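Local coordinates for purine nucleoside phosphorylase (Anopheles gambiae, PDB 2P4S), which catalyses the phosphorolysis of inosine, guanosine and their 2'-deoxy counterparts to free purine base and pentose 1-phosphate, working as a homotrimer in purine salvage, at residues Y90-L95 with D237-P242; M183-M188 with I311-C316. One frame throughout, in Å; residues are numbered along the deposited sequence.

Contact 1 of 2, residues Y90-L95 with D237-P242; sequences YTYDTL and DERFGP
The first turn of helix 92-105, with Tyr92 leading, comes up to the 237-242 loop so that the CA atoms of Tyr92 and Asp237 are the nearest pair, 7.5 Å apart. Within that loop Asp237 forms an Asx turn, its OD1 accepting from the backbone N of Arg239, and the contact illustrates how a salt bridge made inside a loop can present a flat cation to an aromatic ring. Arg239 grips the Asp237 carboxylate side-on: NE bonds to OD1 at 3.0 Å and NH2 to OD2 at 2.8 Å, both oxygens using their syn lone pairs and both lying in the guanidinium plane. The anti lone pair of OD1 is the one that takes the backbone N-H, so rotation of the carboxylate is fixed from two directions. Held this way, the guanidinium stacks on one face of the Tyr92 ring, its plane turned only 15° from the ring and the two centres 4.0 Å apart; Arg239 CD adds a CH-pi contact almost over the ring centre. Tyr92 offers that face because its CG stands anti to the backbone N (chi1 -173°), which carries the ring out toward the loop. Its CD1 lies over one face of Phe240, 3.5 Å from CZ, the planes oblique at 55°. Leu95 CD1 also touches Phe240 CZ, at 3.6 Å, closing the buried end beside helix 178-191, whose Arg186 makes a cation-pi contact with Phe240. A water lies a doubtfully short 2.5 Å from Asp237 OD2 and accepts from Tyr92 N at 3.1 Å.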
ATOM      1  N   TYR A  90     -17.004  14.320   3.801  1.00 42.07           N
ATOM      2  CA  TYR A  90     -16.812  15.808   3.671  1.00 42.43           C
ATOM      3  C   TYR A  90     -17.157  16.298   2.272  1.00 42.72           C
ATOM      4  O   TYR A  90     -16.337  16.231   1.351  1.00 43.69           O
ATOM      5  CB  TYR A  90     -15.374  16.265   4.041  1.00 42.23           C
ATOM      6  CG  TYR A  90     -15.067  16.190   5.520  1.00 41.40           C
ATOM      7  CD1 TYR A  90     -15.663  17.085   6.412  1.00 41.51           C
ATOM      8  CD2 TYR A  90     -14.207  15.201   6.036  1.00 40.05           C
ATOM      9  CE1 TYR A  90     -15.424  17.004   7.791  1.00 41.21           C
ATOM     10  CE2 TYR A  90     -13.946  15.106   7.417  1.00 39.86           C
ATOM     11  CZ  TYR A  90     -14.552  16.032   8.292  1.00 41.91           C
ATOM     12  OH  TYR A  90     -14.328  15.979   9.662  1.00 41.89           O
ATOM     13  N   THR A  91     -18.371  16.818   2.125  1.00 42.21           N
ATOM     14  CA  THR A  91     -18.797  17.454   0.890  1.00 41.62           C
ATOM     15  C   THR A  91     -18.374  18.949   0.796  1.00 40.54           C
ATOM     16  O   THR A  91     -18.047  19.584   1.807  1.00 39.64           O
ATOM     17  CB  THR A  91     -20.332  17.303   0.725  1.00 41.77           C
ATOM     18  OG1 THR A  91     -20.728  17.900  -0.512  1.00 45.58           O
ATOM     19  CG2 THR A  91     -21.090  18.003   1.852  1.00 41.73           C
ATOM     20  N   TYR A  92     -18.407  19.511  -0.413  1.00 39.95           N
ATOM     21  CA  TYR A  92     -18.191  20.958  -0.604  1.00 40.28           C
ATOM     22  C   TYR A  92     -19.033  21.844   0.334  1.00 39.76           C
ATOM     23  O   TYR A  92     -18.524  22.783   0.963  1.00 39.14           O
ATOM     24  CB  TYR A  92     -18.475  21.355  -2.048  1.00 40.62           C
ATOM     25  CG  TYR A  92     -18.122  22.787  -2.378  1.00 41.44           C
ATOM     26  CD1 TYR A  92     -16.843  23.114  -2.842  1.00 41.33           C
ATOM     27  CD2 TYR A  92     -19.074  23.817  -2.255  1.00 41.04           C
ATOM     28  CE1 TYR A  92     -16.511  24.432  -3.167  1.00 42.10           C
ATOM     29  CE2 TYR A  92     -18.752  25.134  -2.577  1.00 41.47           C
ATOM     30  CZ  TYR A  92     -17.470  25.429  -3.030  1.00 41.74           C
ATOM     31  OH  TYR A  92     -17.133  26.715  -3.362  1.00 43.01           O
ATOM     32  N   ASP A  93     -20.319  21.520   0.427  1.00 40.08           N
ATOM     33  CA  ASP A  93     -21.262  22.282   1.237  1.00 39.88           C
ATOM     34  C   ASP A  93     -20.936  22.265   2.714  1.00 38.18           C
ATOM     35  O   ASP A  93     -20.971  23.302   3.352  1.00 38.56           O
ATOM     36  CB  ASP A  93     -22.700  21.822   0.952  1.00 41.47           C
ATOM     37  CG  ASP A  93     -23.185  22.298  -0.418  1.00 45.38           C
ATOM     38  OD1 ASP A  93     -22.961  23.495  -0.736  1.00 49.64           O
ATOM     39  OD2 ASP A  93     -23.766  21.487  -1.184  1.00 50.70           O
ATOM     40  N   THR A  94     -20.613  21.095   3.249  1.00 36.52           N
ATOM     41  CA  THR A  94     -20.142  20.985   4.616  1.00 35.32           C
ATOM     42  C   THR A  94     -18.875  21.809   4.839  1.00 33.97           C
ATOM     43  O   THR A  94     -18.754  22.473   5.857  1.00 33.44           O
ATOM     44  CB  THR A  94     -19.856  19.520   4.991  1.00 35.92           C
ATOM     45  OG1 THR A  94     -21.054  18.762   4.854  1.00 37.12           O
ATOM     46  CG2 THR A  94     -19.321  19.387   6.426  1.00 35.26           C
ATOM     47  N   LEU A  95     -17.942  21.755   3.886  1.00 32.93           N
ATOM     48  CA  LEU A  95     -16.661  22.465   3.996  1.00 32.30           C
ATOM     49  C   LEU A  95     -16.891  23.972   3.985  1.00 32.22           C
ATOM     50  O   LEU A  95     -16.301  24.706   4.784  1.00 30.62           O
ATOM     51  CB  LEU A  95     -15.669  22.012   2.886  1.00 32.02           C
ATOM     52  CG  LEU A  95     -15.203  20.549   3.069  1.00 33.01           C
ATOM     53  CD1 LEU A  95     -14.466  19.982   1.876  1.00 31.60           C
ATOM     54  CD2 LEU A  95     -14.347  20.416   4.331  1.00 32.41           C
ATOM     55  N   ASP A 237     -15.246  16.912  -7.094  1.00 27.20           N
ATOM     56  CA  ASP A 237     -15.975  18.185  -7.215  1.00 27.79           C
ATOM     57  C   ASP A 237     -15.130  19.264  -7.922  1.00 28.49           C
ATOM     58  O   ASP A 237     -14.140  19.767  -7.352  1.00 27.86           O
ATOM     59  CB  ASP A 237     -16.439  18.667  -5.821  1.00 28.09           C
ATOM     60  CG  ASP A 237     -17.551  19.739  -5.890  1.00 29.09           C
ATOM     61  OD1 ASP A 237     -17.473  20.679  -6.722  1.00 26.29           O
ATOM     62  OD2 ASP A 237     -18.505  19.655  -5.075  1.00 33.05           O
ATOM     63  N   GLU A 238     -15.542  19.639  -9.148  1.00 29.34           N
ATOM     64  CA  GLU A 238     -14.782  20.574  -9.993  1.00 30.31           C
ATOM     65  C   GLU A 238     -14.679  21.967  -9.380  1.00 29.01           C
ATOM     66  O   GLU A 238     -13.852  22.756  -9.774  1.00 28.03           O
ATOM     67  CB  GLU A 238     -15.336  20.676 -11.417  1.00 31.16           C
ATOM     68  CG  GLU A 238     -15.934  19.396 -11.985  1.00 39.14           C
ATOM     69  CD  GLU A 238     -14.906  18.498 -12.678  1.00 48.37           C
ATOM     70  OE1 GLU A 238     -14.005  19.093 -13.349  1.00 51.30           O
ATOM     71  OE2 GLU A 238     -14.993  17.218 -12.536  1.00 49.13           O
ATOM     72  N   ARG A 239     -15.539  22.258  -8.419  1.00 29.54           N
ATOM     73  CA  ARG A 239     -15.447  23.488  -7.633  1.00 29.57           C
ATOM     74  C   ARG A 239     -14.172  23.536  -6.791  1.00 29.31           C
ATOM     75  O   ARG A 239     -13.692  24.635  -6.456  1.00 30.02           O
ATOM     76  CB  ARG A 239     -16.672  23.634  -6.725  1.00 30.36           C
ATOM     77  CG  ARG A 239     -18.030  23.805  -7.473  1.00 30.84           C
ATOM     78  CD  ARG A 239     -19.178  23.972  -6.473  1.00 29.82           C
ATOM     79  NE  ARG A 239     -19.460  22.701  -5.798  1.00 30.35           N
ATOM     80  CZ  ARG A 239     -20.559  22.445  -5.095  1.00 31.33           C
ATOM     81  NH1 ARG A 239     -21.490  23.381  -4.939  1.00 35.66           N
ATOM     82  NH2 ARG A 239     -20.725  21.272  -4.527  1.00 31.38           N
ATOM     83  N   PHE A 240     -13.615  22.375  -6.444  1.00 27.67           N
ATOM     84  CA  PHE A 240     -12.249  22.347  -5.873  1.00 26.73           C
ATOM     85  C   PHE A 240     -11.167  22.270  -6.938  1.00 25.46           C
ATOM     86  O   PHE A 240     -10.222  23.040  -6.898  1.00 26.26           O
ATOM     87  CB  PHE A 240     -12.043  21.233  -4.837  1.00 26.35           C
ATOM     88  CG  PHE A 240     -12.735  21.486  -3.541  1.00 25.60           C
ATOM     89  CD1 PHE A 240     -12.413  22.603  -2.784  1.00 24.01           C
ATOM     90  CD2 PHE A 240     -13.688  20.571  -3.057  1.00 24.36           C
ATOM     91  CE1 PHE A 240     -13.053  22.829  -1.558  1.00 25.98           C
ATOM     92  CE2 PHE A 240     -14.329  20.781  -1.834  1.00 25.11           C
ATOM     93  CZ  PHE A 240     -14.015  21.912  -1.080  1.00 24.14           C
ATOM     94  N   GLY A 241     -11.301  21.359  -7.890  1.00 23.95           N
ATOM     95  CA  GLY A 241     -10.263  21.177  -8.893  1.00 22.40           C
ATOM     96  C   GLY A 241     -10.606  20.067  -9.860  1.00 22.64           C
ATOM     97  O   GLY A 241     -11.701  19.484  -9.782  1.00 22.35           O
ATOM     98  N   PRO A 242      -9.671  19.756 -10.785  1.00 22.75           N
ATOM     99  CA  PRO A 242      -9.889  18.745 -11.841  1.00 22.33           C
ATOM    100  C   PRO A 242      -9.827  17.287 -11.341  1.00 22.37           C
ATOM    101  O   PRO A 242      -9.270  17.009 -10.268  1.00 23.14           O
ATOM    102  CB  PRO A 242      -8.746  19.020 -12.843  1.00 22.30           C
ATOM    103  CG  PRO A 242      -7.626  19.658 -12.024  1.00 21.57           C
ATOM    104  CD  PRO A 242      -8.309  20.360 -10.842  1.00 23.47           C
TER
HETATM  105  O   HOH W   1     -18.699  18.046  -3.140  1.00 33.34           O

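Contact 2 of 2, residues M183-M188 with I311-C316; sequences MPVRVM and ITARHC
Arg186 and His315 carry the polar link between two neighbouring helices, and the arginine can be followed outward along its chain. From CB, CG is set anti to the carbonyl carbon and passes 3.8 Å from the Thr312 methyl, CG2. A bend at chi2 then brings CD against the same methyl, 3.6 Å away, and NE follows at a looser distance, the two side chains crossing at about a right angle. Beyond a second bend at chi3, CZ brings the guanidinium to the edge of the His315 ring. NH1 donates to His315 ND1 over 2.8 Å with an N-H...N angle of 158°; each partner lies near the plane of the other's flat group, although those planes are themselves turned 48° apart. Accepting at ND1 is consistent with this nitrogen being unprotonated and the proton lying on NE2, which probably bonds to the carbonyl oxygen of Pro242. Behind these side chains, helices 178-191 and 307-315 run in roughly the same direction, their segments 183-188 and 311-315 approaching to 8.9 Å between axes at -29°, and belong to a layer packed against the central mixed sheet of the nucleoside phosphorylase fold. On the side of strand 195-204 the contact is purely apolar. Val185 CG1, anti to its own backbone N, lies against the Ala313 backbone and 3.7 Å from Ala313 CB, while Leu196 of that strand touches both residues. Thr312 turns its hydroxyl the other way, OG1 bonding back to His308 O within its own helix. Cys316 SG lies at the guanidinium edge, 4.2 Å from Arg186 NH1.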
ATOM      1  N   MET A 183      -8.700  17.549   5.151  1.00 20.50           N
ATOM      2  CA  MET A 183      -9.870  18.455   5.168  1.00 20.21           C
ATOM      3  C   MET A 183      -9.602  19.964   5.538  1.00 19.58           C
ATOM      4  O   MET A 183     -10.183  20.873   4.941  1.00 19.48           O
ATOM      5  CB  MET A 183     -11.015  17.835   5.999  1.00 21.21           C
ATOM      6  CG  MET A 183     -12.164  18.819   6.338  1.00 23.72           C
ATOM      7  SD  MET A 183     -11.954  19.733   7.875  1.00 33.94           S
ATOM      8  CE  MET A 183     -11.572  18.447   9.035  1.00 33.07           C
ATOM      9  N   PRO A 184      -8.778  20.239   6.563  1.00 19.62           N
ATOM     10  CA  PRO A 184      -8.479  21.642   6.876  1.00 18.92           C
ATOM     11  C   PRO A 184      -7.806  22.445   5.769  1.00 19.22           C
ATOM     12  O   PRO A 184      -7.941  23.699   5.728  1.00 19.41           O
ATOM     13  CB  PRO A 184      -7.543  21.522   8.066  1.00 20.30           C
ATOM     14  CG  PRO A 184      -7.958  20.171   8.705  1.00 18.13           C
ATOM     15  CD  PRO A 184      -8.176  19.309   7.547  1.00 18.52           C
ATOM     16  N   VAL A 185      -7.125  21.751   4.851  1.00 18.90           N
ATOM     17  CA  VAL A 185      -6.623  22.391   3.616  1.00 17.98           C
ATOM     18  C   VAL A 185      -7.736  22.889   2.679  1.00 18.68           C
ATOM     19  O   VAL A 185      -7.573  23.927   2.044  1.00 18.03           O
ATOM     20  CB  VAL A 185      -5.610  21.473   2.838  1.00 18.51           C
ATOM     21  CG1 VAL A 185      -5.056  22.152   1.592  1.00 15.08           C
ATOM     22  CG2 VAL A 185      -4.451  21.000   3.775  1.00 17.74           C
ATOM     23  N   ARG A 186      -8.835  22.139   2.540  1.00 20.92           N
ATOM     24  CA  ARG A 186      -9.988  22.599   1.704  1.00 21.44           C
ATOM     25  C   ARG A 186     -10.660  23.814   2.344  1.00 21.77           C
ATOM     26  O   ARG A 186     -11.012  24.754   1.651  1.00 22.20           O
ATOM     27  CB  ARG A 186     -11.035  21.541   1.528  1.00 21.73           C
ATOM     28  CG  ARG A 186     -10.566  20.175   1.069  1.00 23.40           C
ATOM     29  CD  ARG A 186     -10.523  20.162  -0.368  1.00 23.31           C
ATOM     30  NE  ARG A 186     -10.970  18.913  -0.971  1.00 25.76           N
ATOM     31  CZ  ARG A 186     -10.511  18.480  -2.151  1.00 28.28           C
ATOM     32  NH1 ARG A 186      -9.573  19.195  -2.844  1.00 29.71           N
ATOM     33  NH2 ARG A 186     -10.971  17.340  -2.641  1.00 28.58           N
ATOM     34  N   VAL A 187     -10.778  23.802   3.669  1.00 21.86           N
ATOM     35  CA  VAL A 187     -11.252  24.943   4.437  1.00 22.86           C
ATOM     36  C   VAL A 187     -10.352  26.199   4.266  1.00 23.26           C
ATOM     37  O   VAL A 187     -10.868  27.279   3.989  1.00 24.87           O
ATOM     38  CB  VAL A 187     -11.432  24.581   5.957  1.00 23.01           C
ATOM     39  CG1 VAL A 187     -11.862  25.789   6.717  1.00 21.50           C
ATOM     40  CG2 VAL A 187     -12.459  23.461   6.117  1.00 21.97           C
ATOM     41  N   MET A 188      -9.036  26.067   4.447  1.00 23.07           N
ATOM     42  CA  MET A 188      -8.094  27.153   4.151  1.00 22.79           C
ATOM     43  C   MET A 188      -8.338  27.783   2.758  1.00 22.50           C
ATOM     44  O   MET A 188      -8.422  28.996   2.627  1.00 23.44           O
ATOM     45  CB  MET A 188      -6.641  26.679   4.273  1.00 23.26           C
ATOM     46  CG  MET A 188      -6.135  26.364   5.682  1.00 23.89           C
ATOM     47  SD  MET A 188      -4.522  25.487   5.615  1.00 23.50           S
ATOM     48  CE  MET A 188      -4.093  25.540   7.346  1.00 24.21           C
ATOM     49  N   ILE A 311      -1.199  17.210  -1.496  1.00 17.30           N
ATOM     50  CA  ILE A 311      -1.948  16.785  -2.676  1.00 17.14           C
ATOM     51  C   ILE A 311      -3.320  17.482  -2.755  1.00 18.06           C
ATOM     52  O   ILE A 311      -3.783  17.919  -3.830  1.00 17.37           O
ATOM     53  CB  ILE A 311      -2.109  15.245  -2.648  1.00 17.74           C
ATOM     54  CG1 ILE A 311      -0.786  14.568  -3.002  1.00 18.30           C
ATOM     55  CG2 ILE A 311      -3.194  14.752  -3.588  1.00 16.96           C
ATOM     56  CD1 ILE A 311      -0.871  13.022  -2.969  1.00 15.78           C
ATOM     57  N   THR A 312      -3.975  17.585  -1.606  1.00 18.15           N
ATOM     58  CA  THR A 312      -5.227  18.357  -1.507  1.00 17.88           C
ATOM     59  C   THR A 312      -5.017  19.842  -1.856  1.00 17.73           C
ATOM     60  O   THR A 312      -5.823  20.431  -2.542  1.00 17.86           O
ATOM     61  CB  THR A 312      -5.819  18.196  -0.095  1.00 17.06           C
ATOM     62  OG1 THR A 312      -5.997  16.785   0.174  1.00 17.45           O
ATOM     63  CG2 THR A 312      -7.139  18.933   0.018  1.00 16.24           C
ATOM     64  N   ALA A 313      -3.936  20.441  -1.372  1.00 18.09           N
ATOM     65  CA  ALA A 313      -3.606  21.827  -1.679  1.00 18.94           C
ATOM     66  C   ALA A 313      -3.420  22.040  -3.180  1.00 19.64           C
ATOM     67  O   ALA A 313      -3.948  22.979  -3.750  1.00 20.22           O
ATOM     68  CB  ALA A 313      -2.370  22.253  -0.945  1.00 18.08           C
ATOM     69  N   ARG A 314      -2.679  21.148  -3.816  1.00 20.25           N
ATOM     70  CA  ARG A 314      -2.371  21.242  -5.246  1.00 20.83           C
ATOM     71  C   ARG A 314      -3.635  21.080  -6.036  1.00 20.50           C
ATOM     72  O   ARG A 314      -3.841  21.770  -7.002  1.00 20.61           O
ATOM     73  CB  ARG A 314      -1.350  20.145  -5.658  1.00 20.02           C
ATOM     74  CG  ARG A 314       0.046  20.419  -5.113  1.00 25.63           C
ATOM     75  CD  ARG A 314       0.469  21.892  -5.411  1.00 30.76           C
ATOM     76  NE  ARG A 314       0.870  22.018  -6.803  1.00 36.10           N
ATOM     77  CZ  ARG A 314       0.828  23.136  -7.527  1.00 39.58           C
ATOM     78  NH1 ARG A 314       0.367  24.273  -6.989  1.00 38.15           N
ATOM     79  NH2 ARG A 314       1.237  23.097  -8.811  1.00 34.96           N
ATOM     80  N   HIS A 315      -4.487  20.160  -5.600  1.00 21.08           N
ATOM     81  CA  HIS A 315      -5.795  19.942  -6.219  1.00 21.53           C
ATOM     82  C   HIS A 315      -6.626  21.224  -6.343  1.00 22.01           C
ATOM     83  O   HIS A 315      -7.186  21.457  -7.387  1.00 23.25           O
ATOM     84  CB  HIS A 315      -6.597  18.846  -5.484  1.00 20.72           C
ATOM     85  CG  HIS A 315      -7.899  18.492  -6.168  1.00 20.99           C
ATOM     86  ND1 HIS A 315      -9.128  18.678  -5.579  1.00 19.44           N
ATOM     87  CD2 HIS A 315      -8.153  18.008  -7.407  1.00 20.47           C
ATOM     88  CE1 HIS A 315     -10.079  18.314  -6.413  1.00 20.70           C
ATOM     89  NE2 HIS A 315      -9.512  17.889  -7.526  1.00 20.95           N
ATOM     90  N   CYS A 316      -6.712  21.976  -5.257  1.00 21.89           N
ATOM     91  CA  CYS A 316      -7.314  23.313  -5.122  1.00 24.78           C
ATOM     92  C   CYS A 316      -6.617  24.445  -5.871  1.00 24.01           C
ATOM     93  O   CYS A 316      -7.105  25.558  -5.797  1.00 24.26           O
ATOM     94  CB  CYS A 316      -7.104  23.820  -3.673  1.00 24.47           C
ATOM     95  SG  CYS A 316      -7.942  23.037  -2.505  1.00 32.72           S
TER

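The centres of contacts 1 and 2 lie about 10 Å apart on the same side of the chain's centre, contact 1 farther out and partly buried, contact 2 nearer the centre and buried. Their segments alternate along the chain, 90-95, 183-188, 237-242, 311-316, so remote parts of the sequence interlock. Leu95 CD2 packs on Met183 CG at 3.4 Å, joining helix 92-105 to helix 178-191, and Pro242 O lies 2.9 Å from His315 NE2, probably hydrogen-bonded, tying the loop to helix 307-315. Together they connect helix 92-105, the first modelled, through two inner helices toward the sheet and the phosphate site; the side chain of Arg169, a phosphate ligand, is about 8 Å from that of Val185.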